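Local coordinates for protein probable mRNA-capping enzyme (Acanthamoeba polyphaga mimivirus, PDB 3BGY) that forms the metal-dependent tunnel triphosphatase domain of a multifunctional capping enzyme, hydrolysing the 5'-triphosphate end of viral mRNA to a diphosphate, at residues R28-G33 with L213-K218. Numbering follows the deposited sequence.
Sequences RDYSNG and LELINK
The last turn of helix 17-32 comes against the end of strand 208-215 and the loop that follows it, with Ser31 CA and Lys218 CA 5.6 Å apart. Strand 208-215 belongs to the antiparallel barrel of the tunnel triphosphatase fold, and the helix packs outside it, where the chain leaves the barrel for helix 221-235. Tyr30 carries most of the contact. With CG anti to the backbone N (chi1 162°), its ring extends from the helix to the bend at Leu215, Ile216 and Asn217. The CE2 and CZ end of the ring meets Leu215 obliquely; Leu215 CB lies 3.7 Å from Tyr30 CE2, while CD1 of the same leucine comes within 3.9 Å of that carbon. Asn217 O meets the ring at its edge, in its plane. Tyrosine suits this boundary: its carbon skeleton packs on the buried leucine, while its hydroxyl lies among backbone carbonyls in polar surroundings, Tyr30 OH standing 3.1 Å from Ile216 O and 3.2 Å from Leu215 O. Phe38 of strand 36-42 touches both Tyr30 and Leu215, joining the pair to the neighbouring barrel strand. Asn217 ND2 hydrogen-bonds Asn185 OD1, in the connection between strands 169-183 and 186-196. Beside the ring, the aliphatic part of Lys218 lies alongside Ser31, CB to CB at 3.7 Å, and its chain bends at chi3 to carry the ammonium group away from the helix. The small serine side chain is consistent with this close approach, and its hydroxyl is turned back to its own helix: Ser31 OG donates to Arg28 O at 2.8 Å, the donor lying 25° off the carbonyl plane, and Asn32 N donates to that same oxygen.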
# COMPACT_ATOMS: atom_id res chain seq x y z
N ARG A 28 13.25 14.99 1.12
CA ARG A 28 13.73 15.60 2.35
C ARG A 28 12.63 15.56 3.40
O ARG A 28 12.90 15.21 4.55
CB ARG A 28 14.16 17.05 2.12
CG ARG A 28 14.79 17.69 3.37
CD ARG A 28 15.29 19.11 3.11
NE ARG A 28 14.19 20.04 2.86
CZ ARG A 28 14.32 21.36 2.75
NH1 ARG A 28 15.52 21.94 2.86
NH2 ARG A 28 13.25 22.12 2.55
N ASP A 29 11.39 15.88 3.01
CA ASP A 29 10.25 15.84 3.94
C ASP A 29 10.01 14.44 4.47
O ASP A 29 9.75 14.26 5.67
CB ASP A 29 8.98 16.37 3.28
CG ASP A 29 9.02 17.87 3.06
OD1 ASP A 29 9.91 18.56 3.60
OD2 ASP A 29 8.15 18.36 2.33
N TYR A 30 10.18 13.45 3.58
CA TYR A 30 10.06 12.03 3.93
C TYR A 30 11.12 11.66 4.99
O TYR A 30 10.79 11.01 6.00
CB TYR A 30 10.22 11.15 2.67
CG TYR A 30 10.55 9.68 2.90
CD1 TYR A 30 9.62 8.82 3.57
CD2 TYR A 30 11.78 9.14 2.51
CE1 TYR A 30 9.92 7.49 3.81
CE2 TYR A 30 12.10 7.79 2.77
CZ TYR A 30 11.16 6.98 3.42
OH TYR A 30 11.47 5.68 3.73
N SER A 31 12.37 12.06 4.77
CA SER A 31 13.44 11.73 5.71
C SER A 31 13.31 12.39 7.07
O SER A 31 13.70 11.80 8.08
CB SER A 31 14.82 12.04 5.13
OG SER A 31 15.02 13.43 4.90
N ASN A 32 12.70 13.57 7.08
CA ASN A 32 12.52 14.35 8.33
C ASN A 32 11.23 14.05 9.06
O ASN A 32 11.06 14.44 10.22
CB ASN A 32 12.59 15.85 8.04
CG ASN A 32 14.00 16.31 7.65
OD1 ASN A 32 14.99 15.69 8.02
ND2 ASN A 32 14.08 17.41 6.90
N GLY A 33 10.33 13.35 8.38
CA GLY A 33 9.05 13.02 8.96
C GLY A 33 9.10 11.82 9.88
O GLY A 33 10.11 11.11 9.96
N LEU A 213 7.40 1.11 -6.07
CA LEU A 213 8.76 1.10 -5.53
C LEU A 213 8.63 1.97 -4.27
O LEU A 213 8.42 3.19 -4.38
CB LEU A 213 9.80 1.70 -6.50
CG LEU A 213 11.20 1.89 -5.87
CD1 LEU A 213 11.87 0.55 -5.65
CD2 LEU A 213 12.06 2.79 -6.73
N GLU A 214 8.71 1.35 -3.09
CA GLU A 214 8.59 2.09 -1.83
C GLU A 214 9.94 2.22 -1.13
O GLU A 214 10.71 1.27 -1.08
CB GLU A 214 7.60 1.39 -0.87
CG GLU A 214 6.32 0.89 -1.53
CD GLU A 214 5.08 1.06 -0.67
OE1 GLU A 214 5.18 1.07 0.58
OE2 GLU A 214 3.99 1.18 -1.26
N LEU A 215 10.21 3.41 -0.58
CA LEU A 215 11.47 3.66 0.13
C LEU A 215 11.38 3.15 1.58
O LEU A 215 10.29 3.13 2.19
CB LEU A 215 11.83 5.15 0.16
CG LEU A 215 12.11 5.71 -1.24
CD1 LEU A 215 12.57 7.12 -1.06
CD2 LEU A 215 13.16 4.92 -1.99
N ILE A 216 12.53 2.69 2.06
CA ILE A 216 12.71 2.21 3.45
C ILE A 216 13.50 3.35 4.14
O ILE A 216 13.27 3.66 5.32
CB ILE A 216 13.50 0.87 3.49
CG1 ILE A 216 12.69 -0.25 2.84
CG2 ILE A 216 13.89 0.47 4.95
CD1 ILE A 216 13.49 -1.52 2.56
N ASN A 217 14.43 3.96 3.40
CA ASN A 217 15.23 5.11 3.90
C ASN A 217 15.35 6.05 2.72
O ASN A 217 15.12 5.64 1.57
CB ASN A 217 16.65 4.70 4.30
CG ASN A 217 16.69 3.72 5.43
OD1 ASN A 217 16.19 3.99 6.52
ND2 ASN A 217 17.25 2.55 5.17
N LYS A 218 15.66 7.32 3.00
CA LYS A 218 15.85 8.35 1.95
C LYS A 218 17.03 7.94 1.07
O LYS A 218 17.94 7.24 1.53
CB LYS A 218 16.20 9.70 2.61
CG LYS A 218 16.44 10.91 1.66
CD LYS A 218 17.34 12.02 2.27
CE LYS A 218 18.72 11.50 2.72
NZ LYS A 218 19.79 12.56 2.77